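Local coordinates for programmed Cell Death Protein 5 Homolog (Leishmania major, PDB 6VMT), which belongs to the PDCD5 family and probably binds DNA, at residues A[42-55]-A[81-93]. Residues are numbered along the deposited sequence; the frame is centred on the assembly and turned at random.
Sequences AFVSAEGRERLKRI and PPVSDDTVRELLG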
ATOM      1  N   ALA A  42       1.701   4.428 -11.780  1.00 56.53           N
ATOM      2  CA  ALA A  42       2.351   5.664 -12.278  1.00 52.94           C
ATOM      3  C   ALA A  42       3.812   5.756 -11.836  1.00 55.21           C
ATOM      4  O   ALA A  42       4.616   6.374 -12.583  1.00 55.51           O
ATOM      5  CB  ALA A  42       1.597   6.853 -11.756  1.00 49.89           C
ATOM      6  N   PHE A  43       4.094   5.241 -10.637  1.00 55.96           N
ATOM      7  CA  PHE A  43       5.345   5.473  -9.873  1.00 57.17           C
ATOM      8  C   PHE A  43       6.334   4.354 -10.165  1.00 59.44           C
ATOM      9  O   PHE A  43       7.548   4.632 -10.284  1.00 59.72           O
ATOM     10  CB  PHE A  43       5.086   5.511  -8.366  1.00 50.73           C
ATOM     11  CG  PHE A  43       4.328   6.715  -7.855  1.00 50.55           C
ATOM     12  CD1 PHE A  43       3.928   7.733  -8.703  1.00 51.32           C
ATOM     13  CD2 PHE A  43       4.051   6.847  -6.507  1.00 46.79           C
ATOM     14  CE1 PHE A  43       3.261   8.842  -8.212  1.00 50.40           C
ATOM     15  CE2 PHE A  43       3.402   7.964  -6.015  1.00 50.90           C
ATOM     16  CZ  PHE A  43       3.000   8.958  -6.868  1.00 51.73           C
ATOM     17  N   VAL A  44       5.822   3.129 -10.257  1.00 57.38           N
ATOM     18  CA  VAL A  44       6.651   1.891 -10.290  1.00 58.99           C
ATOM     19  C   VAL A  44       6.474   1.270 -11.667  1.00 54.97           C
ATOM     20  O   VAL A  44       5.393   1.395 -12.223  1.00 71.69           O
ATOM     21  CB  VAL A  44       6.268   0.933  -9.149  1.00 52.29           C
ATOM     22  CG1 VAL A  44       7.111  -0.319  -9.120  1.00 50.13           C
ATOM     23  CG2 VAL A  44       6.392   1.620  -7.815  1.00 64.09           C
ATOM     24  N   SER A  45       7.518   0.655 -12.195  1.00 61.27           N
ATOM     25  CA  SER A  45       7.504  -0.008 -13.523  1.00 63.76           C
ATOM     26  C   SER A  45       6.758  -1.336 -13.402  1.00 61.06           C
ATOM     27  O   SER A  45       6.468  -1.769 -12.273  1.00 72.79           O
ATOM     28  CB  SER A  45       8.891  -0.217 -14.027  1.00 63.63           C
ATOM     29  OG  SER A  45       9.532  -1.176 -13.214  1.00 64.38           O
ATOM     30  N   ALA A  46       6.467  -1.960 -14.532  1.00 61.99           N
ATOM     31  CA  ALA A  46       5.544  -3.109 -14.639  1.00 59.74           C
ATOM     32  C   ALA A  46       6.218  -4.333 -14.032  1.00 67.41           C
ATOM     33  O   ALA A  46       5.589  -5.009 -13.210  1.00 73.81           O
ATOM     34  CB  ALA A  46       5.186  -3.309 -16.080  1.00 61.32           C
ATOM     35  N   GLU A  47       7.470  -4.567 -14.430  1.00 79.71           N
ATOM     36  CA  GLU A  47       8.358  -5.629 -13.900  1.00 77.23           C
ATOM     37  C   GLU A  47       8.424  -5.495 -12.379  1.00 72.65           C
ATOM     38  O   GLU A  47       8.308  -6.528 -11.681  1.00 78.88           O
ATOM     39  CB  GLU A  47       9.763  -5.502 -14.498  1.00 94.78           C
ATOM     40  CG  GLU A  47      10.088  -6.512 -15.594  1.00116.48           C
ATOM     41  CD  GLU A  47      11.481  -7.140 -15.517  1.00132.26           C
ATOM     42  OE1 GLU A  47      12.420  -6.478 -15.000  1.00130.45           O
ATOM     43  OE2 GLU A  47      11.630  -8.306 -15.962  1.00132.63           O
ATOM     44  N   GLY A  48       8.641  -4.268 -11.897  1.00 69.86           N
ATOM     45  CA  GLY A  48       8.857  -3.967 -10.471  1.00 63.67           C
ATOM     46  C   GLY A  48       7.567  -4.121  -9.705  1.00 63.09           C
ATOM     47  O   GLY A  48       7.613  -4.347  -8.492  1.00 72.27           O
ATOM     48  N   ARG A  49       6.445  -4.009 -10.407  1.00 69.50           N
ATOM     49  CA  ARG A  49       5.096  -4.116  -9.810  1.00 73.62           C
ATOM     50  C   ARG A  49       4.695  -5.585  -9.651  1.00 72.94           C
ATOM     51  O   ARG A  49       4.092  -5.898  -8.608  1.00 74.66           O
ATOM     52  CB  ARG A  49       4.090  -3.336 -10.653  1.00 74.04           C
ATOM     53  CG  ARG A  49       3.479  -2.163  -9.911  1.00 76.41           C
ATOM     54  CD  ARG A  49       3.251  -0.963 -10.795  1.00 87.12           C
ATOM     55  NE  ARG A  49       2.419  -1.312 -11.925  1.00 88.88           N
ATOM     56  CZ  ARG A  49       2.685  -1.023 -13.191  1.00 99.39           C
ATOM     57  NH1 ARG A  49       3.773  -0.340 -13.521  1.00 98.90           N
ATOM     58  NH2 ARG A  49       1.837  -1.414 -14.128  1.00100.17           N
ATOM     59  N   GLU A  50       5.014  -6.438 -10.625  1.00 72.51           N
ATOM     60  CA  GLU A  50       4.854  -7.916 -10.504  1.00 86.53           C
ATOM     61  C   GLU A  50       5.676  -8.424  -9.310  1.00 78.22           C
ATOM     62  O   GLU A  50       5.128  -9.106  -8.411  1.00 81.91           O
ATOM     63  CB  GLU A  50       5.297  -8.611 -11.790  1.00 90.60           C
ATOM     64  CG  GLU A  50       4.459  -8.205 -12.987  1.00111.48           C
ATOM     65  CD  GLU A  50       4.785  -8.920 -14.283  1.00124.65           C
ATOM     66  OE1 GLU A  50       5.161 -10.111 -14.220  1.00131.23           O
ATOM     67  OE2 GLU A  50       4.664  -8.280 -15.350  1.00129.45           O
ATOM     68  N   ARG A  51       6.955  -8.084  -9.309  1.00 68.10           N
ATOM     69  CA  ARG A  51       7.911  -8.491  -8.261  1.00 69.64           C
ATOM     70  C   ARG A  51       7.292  -8.208  -6.897  1.00 68.23           C
ATOM     71  O   ARG A  51       7.391  -9.062  -6.014  1.00 78.64           O
ATOM     72  CB  ARG A  51       9.232  -7.744  -8.446  1.00 75.22           C
ATOM     73  CG  ARG A  51      10.246  -8.031  -7.353  1.00 84.18           C
ATOM     74  CD  ARG A  51      11.557  -7.306  -7.559  1.00 85.17           C
ATOM     75  NE  ARG A  51      12.372  -7.926  -8.590  1.00 93.68           N
ATOM     76  CZ  ARG A  51      13.103  -9.022  -8.434  1.00 92.89           C
ATOM     77  NH1 ARG A  51      13.131  -9.659  -7.277  1.00 93.64           N
ATOM     78  NH2 ARG A  51      13.803  -9.482  -9.451  1.00 96.20           N
ATOM     79  N   LEU A  52       6.680  -7.048  -6.723  1.00 72.49           N
ATOM     80  CA  LEU A  52       6.179  -6.608  -5.395  1.00 69.22           C
ATOM     81  C   LEU A  52       5.003  -7.489  -4.969  1.00 77.33           C
ATOM     82  O   LEU A  52       4.880  -7.766  -3.760  1.00 84.05           O
ATOM     83  CB  LEU A  52       5.749  -5.144  -5.495  1.00 67.62           C
ATOM     84  CG  LEU A  52       6.788  -4.104  -5.108  1.00 58.06           C
ATOM     85  CD1 LEU A  52       6.245  -2.724  -5.424  1.00 57.15           C
ATOM     86  CD2 LEU A  52       7.143  -4.206  -3.631  1.00 59.64           C
ATOM     87  N   LYS A  53       4.140  -7.857  -5.920  1.00 86.19           N
ATOM     88  CA  LYS A  53       2.938  -8.687  -5.663  1.00 95.05           C
ATOM     89  C   LYS A  53       3.414 -10.131  -5.509  1.00 94.80           C
ATOM     90  O   LYS A  53       2.957 -10.816  -4.577  1.00 95.92           O
ATOM     91  CB  LYS A  53       1.902  -8.471  -6.770  1.00111.47           C
ATOM     92  CG  LYS A  53       1.377  -7.040  -6.843  1.00131.38           C
ATOM     93  CD  LYS A  53      -0.028  -6.900  -7.398  1.00142.17           C
ATOM     94  CE  LYS A  53      -0.646  -5.546  -7.111  1.00139.69           C
ATOM     95  NZ  LYS A  53      -2.056  -5.496  -7.556  1.00141.10           N
ATOM     96  N   ARG A  54       4.376 -10.537  -6.333  1.00 81.09           N
ATOM     97  CA  ARG A  54       5.013 -11.873  -6.239  1.00 87.99           C
ATOM     98  C   ARG A  54       5.541 -12.125  -4.823  1.00 82.41           C
ATOM     99  O   ARG A  54       5.371 -13.249  -4.348  1.00 96.91           O
ATOM    100  CB  ARG A  54       6.165 -11.977  -7.235  1.00 91.35           C
ATOM    101  CG  ARG A  54       6.317 -13.353  -7.853  1.00 92.64           C
ATOM    102  CD  ARG A  54       7.261 -13.202  -9.020  1.00 95.74           C
ATOM    103  NE  ARG A  54       8.549 -12.684  -8.580  1.00 92.18           N
ATOM    104  CZ  ARG A  54       9.400 -12.023  -9.355  1.00102.27           C
ATOM    105  NH1 ARG A  54       9.092 -11.782 -10.615  1.00107.48           N
ATOM    106  NH2 ARG A  54      10.554 -11.585  -8.877  1.00109.45           N
ATOM    107  N   ILE A  55       6.173 -11.128  -4.202  1.00 79.72           N
ATOM    108  CA  ILE A  55       6.788 -11.202  -2.839  1.00 84.52           C
ATOM    109  C   ILE A  55       5.719 -10.981  -1.765  1.00 86.02           C
ATOM    110  O   ILE A  55       5.939 -11.392  -0.610  1.00 86.83           O
ATOM    111  CB  ILE A  55       7.917 -10.164  -2.692  1.00 89.53           C
ATOM    112  CG1 ILE A  55       9.042 -10.401  -3.702  1.00103.17           C
ATOM    113  CG2 ILE A  55       8.448 -10.124  -1.267  1.00 87.09           C
ATOM    114  CD1 ILE A  55       9.932 -11.593  -3.392  1.00107.95           C
ATOM    115  N   PRO A  81      10.334   8.784 -10.425  1.00 62.53           N
ATOM    116  CA  PRO A  81       9.483   7.809 -11.090  1.00 58.82           C
ATOM    117  C   PRO A  81       9.785   7.788 -12.578  1.00 61.55           C
ATOM    118  O   PRO A  81      10.248   8.782 -13.118  1.00 66.93           O
ATOM    119  CB  PRO A  81       8.070   8.313 -10.828  1.00 55.58           C
ATOM    120  CG  PRO A  81       8.221   9.799 -10.652  1.00 57.85           C
ATOM    121  CD  PRO A  81       9.620  10.028 -10.122  1.00 62.45           C
ATOM    122  N   PRO A  82       9.537   6.668 -13.290  1.00 73.39           N
ATOM    123  CA  PRO A  82       9.019   5.444 -12.696  1.00 70.75           C
ATOM    124  C   PRO A  82      10.191   4.629 -12.142  1.00 66.01           C
ATOM    125  O   PRO A  82      11.272   4.635 -12.712  1.00 68.94           O
ATOM    126  CB  PRO A  82       8.366   4.754 -13.884  1.00 75.86           C
ATOM    127  CG  PRO A  82       9.333   5.072 -14.998  1.00 81.17           C
ATOM    128  CD  PRO A  82       9.807   6.489 -14.722  1.00 79.42           C
ATOM    129  N   VAL A  83       9.939   3.961 -11.025  1.00 55.80           N
ATOM    130  CA  VAL A  83      10.970   3.275 -10.207  1.00 46.00           C
ATOM    131  C   VAL A  83      11.189   1.897 -10.828  1.00 51.85           C
ATOM    132  O   VAL A  83      10.195   1.152 -11.010  1.00 51.68           O
ATOM    133  CB  VAL A  83      10.480   3.238  -8.749  1.00 44.03           C
ATOM    134  CG1 VAL A  83      11.308   2.377  -7.838  1.00 43.75           C
ATOM    135  CG2 VAL A  83      10.375   4.627  -8.181  1.00 46.82           C
ATOM    136  N   SER A  84      12.447   1.590 -11.166  1.00 65.77           N
ATOM    137  CA  SER A  84      12.911   0.372 -11.890  1.00 60.25           C
ATOM    138  C   SER A  84      12.744  -0.872 -11.018  1.00 60.62           C
ATOM    139  O   SER A  84      12.852  -0.716  -9.805  1.00 69.84           O
ATOM    140  CB  SER A  84      14.356   0.549 -12.256  1.00 65.93           C
ATOM    141  OG  SER A  84      15.141   0.758 -11.086  1.00 63.52           O
ATOM    142  N   ASP A  85      12.573  -2.064 -11.612  1.00 71.90           N
ATOM    143  CA  ASP A  85      12.621  -3.386 -10.914  1.00 75.88           C
ATOM    144  C   ASP A  85      13.897  -3.485 -10.068  1.00 77.00           C
ATOM    145  O   ASP A  85      13.836  -3.979  -8.936  1.00 72.76           O
ATOM    146  CB  ASP A  85      12.585  -4.538 -11.922  1.00 84.55           C
ATOM    147  CG  ASP A  85      12.751  -5.933 -11.331  1.00 87.66           C
ATOM    148  OD1 ASP A  85      11.917  -6.306 -10.495  1.00 94.48           O
ATOM    149  OD2 ASP A  85      13.708  -6.646 -11.727  1.00 84.29           O
ATOM    150  N   ASP A  86      15.010  -3.006 -10.618  1.00 83.90           N
ATOM    151  CA  ASP A  86      16.354  -3.019  -9.987  1.00 83.80           C
ATOM    152  C   ASP A  86      16.285  -2.269  -8.653  1.00 66.16           C
ATOM    153  O   ASP A  86      16.846  -2.750  -7.681  1.00 78.43           O
ATOM    154  CB  ASP A  86      17.406  -2.442 -10.945  1.00108.23           C
ATOM    155  CG  ASP A  86      17.238  -2.825 -12.419  1.00135.41           C
ATOM    156  OD1 ASP A  86      16.122  -2.619 -12.978  1.00128.21           O
ATOM    157  OD2 ASP A  86      18.230  -3.309 -13.015  1.00151.85           O
ATOM    158  N   THR A  87      15.620  -1.119  -8.598  1.00 70.37           N
ATOM    159  CA  THR A  87      15.460  -0.320  -7.349  1.00 63.89           C
ATOM    160  C   THR A  87      14.471  -1.008  -6.407  1.00 66.24           C
ATOM    161  O   THR A  87      14.699  -0.973  -5.182  1.00 68.33           O
ATOM    162  CB  THR A  87      14.990   1.114  -7.617  1.00 65.24           C
ATOM    163  OG1 THR A  87      15.807   1.764  -8.593  1.00 63.05           O
ATOM    164  CG2 THR A  87      15.027   1.949  -6.363  1.00 62.26           C
ATOM    165  N   VAL A  88      13.403  -1.607  -6.937  1.00 65.14           N
ATOM    166  CA  VAL A  88      12.442  -2.388  -6.109  1.00 61.48           C
ATOM    167  C   VAL A  88      13.220  -3.502  -5.398  1.00 64.42           C
ATOM    168  O   VAL A  88      13.216  -3.539  -4.148  1.00 69.34           O
ATOM    169  CB  VAL A  88      11.297  -2.949  -6.966  1.00 64.41           C
ATOM    170  CG1 VAL A  88      10.467  -3.970  -6.206  1.00 63.89           C
ATOM    171  CG2 VAL A  88      10.410  -1.835  -7.498  1.00 65.62           C
ATOM    172  N   ARG A  89      13.882  -4.357  -6.178  1.00 60.94           N
ATOM    173  CA  ARG A  89      14.673  -5.518  -5.677  1.00 64.85           C
ATOM    174  C   ARG A  89      15.608  -5.026  -4.572  1.00 53.43           C
ATOM    175  O   ARG A  89      15.573  -5.585  -3.487  1.00 63.61           O
ATOM    176  CB  ARG A  89      15.369  -6.188  -6.862  1.00 77.75           C
ATOM    177  CG  ARG A  89      16.811  -6.591  -6.618  1.00 88.57           C
ATOM    178  CD  ARG A  89      17.340  -7.607  -7.617  1.00 92.83           C
ATOM    179  NE  ARG A  89      18.514  -8.257  -7.036  1.00116.48           N
ATOM    180  CZ  ARG A  89      18.519  -9.098  -5.981  1.00118.58           C
ATOM    181  NH1 ARG A  89      17.405  -9.443  -5.354  1.00115.39           N
ATOM    182  NH2 ARG A  89      19.660  -9.604  -5.553  1.00120.77           N
ATOM    183  N   GLU A  90      16.334  -3.943  -4.815  1.00 56.26           N
ATOM    184  CA  GLU A  90      17.238  -3.288  -3.824  1.00 63.62           C
ATOM    185  C   GLU A  90      16.452  -3.000  -2.544  1.00 62.33           C
ATOM    186  O   GLU A  90      16.868  -3.492  -1.497  1.00 64.83           O
ATOM    187  CB  GLU A  90      17.848  -2.028  -4.444  1.00 72.13           C
ATOM    188  CG  GLU A  90      19.086  -1.486  -3.751  1.00 82.05           C
ATOM    189  CD  GLU A  90      19.803  -0.397  -4.555  1.00108.65           C
ATOM    190  OE1 GLU A  90      19.118   0.546  -5.011  1.00121.50           O
ATOM    191  OE2 GLU A  90      21.048  -0.490  -4.751  1.00128.31           O
ATOM    192  N   LEU A  91      15.320  -2.286  -2.632  1.00 65.29           N
ATOM    193  CA  LEU A  91      14.483  -1.896  -1.453  1.00 49.53           C
ATOM    194  C   LEU A  91      13.973  -3.153  -0.735  1.00 48.77           C
ATOM    195  O   LEU A  91      14.124  -3.229   0.495  1.00 54.78           O
ATOM    196  CB  LEU A  91      13.309  -1.021  -1.896  1.00 51.89           C
ATOM    197  CG  LEU A  91      13.610   0.384  -2.428  1.00 47.49           C
ATOM    198  CD1 LEU A  91      12.318   1.103  -2.727  1.00 50.16           C
ATOM    199  CD2 LEU A  91      14.400   1.212  -1.448  1.00 49.89           C
ATOM    200  N   LEU A  92      13.431  -4.138  -1.449  1.00 45.76           N
ATOM    201  CA  LEU A  92      12.960  -5.407  -0.807  1.00 50.83           C
ATOM    202  C   LEU A  92      14.073  -6.081   0.019  1.00 54.49           C
ATOM    203  O   LEU A  92      13.812  -6.545   1.124  1.00 58.31           O
ATOM    204  CB  LEU A  92      12.483  -6.348  -1.900  1.00 49.92           C
ATOM    205  CG  LEU A  92      11.079  -6.064  -2.419  1.00 47.74           C
ATOM    206  CD1 LEU A  92      10.767  -6.934  -3.608  1.00 54.74           C
ATOM    207  CD2 LEU A  92      10.057  -6.308  -1.354  1.00 45.93           C
ATOM    208  N   GLY A  93      15.296  -6.128  -0.475  1.00 55.79           N
ATOM    209  CA  GLY A  93      16.423  -6.572   0.355  1.00 54.10           C
ATOM    210  C   GLY A  93      16.608  -5.693   1.574  1.00 51.29           C
ATOM    211  O   GLY A  93      16.777  -6.234   2.642  1.00 61.10           O
TER
HETATM  212  O   HOH W   1      11.866  -1.657 -14.769  1.00 56.85           O
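Arg51 and Asp85 each set out in the same way, CG trans to the backbone N, and meet between two helices that run side by side. The arginine chain then turns at chi3, -76°, which carries NE to Asp85 OD1 in a short salt bridge of 2.5 Å. The carboxylate oxygen lies in the guanidinium plane, and NE reaches it on its syn side, somewhat out of the carboxylate plane. Arg89 CB lies over one face of the guanidinium and Arg54 NH2 over the other, while the arginine as a whole fits as a knob among Asp85, Val88, Arg89 and Leu92. Glu47 OE1 comes within 3.5 Å of Asp85 OD2, a like-charge approach that the nearby arginine probably eases.

Helices 46-75 and 85-103 belong to the compact helical bundle of this PDCD5 homologue, from which the long helix 12-43 projects. The short segments of the two helices run nearly parallel, 28° apart, and their axes approach to 8.4 Å. The lack of a side chain at Gly48 probably allows this closeness where the helices begin, its CA lying 3.8 Å from Asp85 CA and close to Val88. Further along the helices, Val88 CG1 meets Leu52 CG, and Leu92 CD1 packs on Ile55 CG1 as those two side chains pass in opposite directions; Leu52 also touches Val66, further along the chain in the same range 46-75.

Ahead of both helices the linkers pair through a single beta bridge between Val44 and Val83. Val83 N donates to Phe43 O, and Ser45 N returns a bond of 3.0 Å to Val83 O. Ser45 and Ser84 are the two N-caps: Ser84 OG accepts from Thr87 N, whereas Ser45 OG takes a weak bond from Gly48 N and shares a water with Asp85 N.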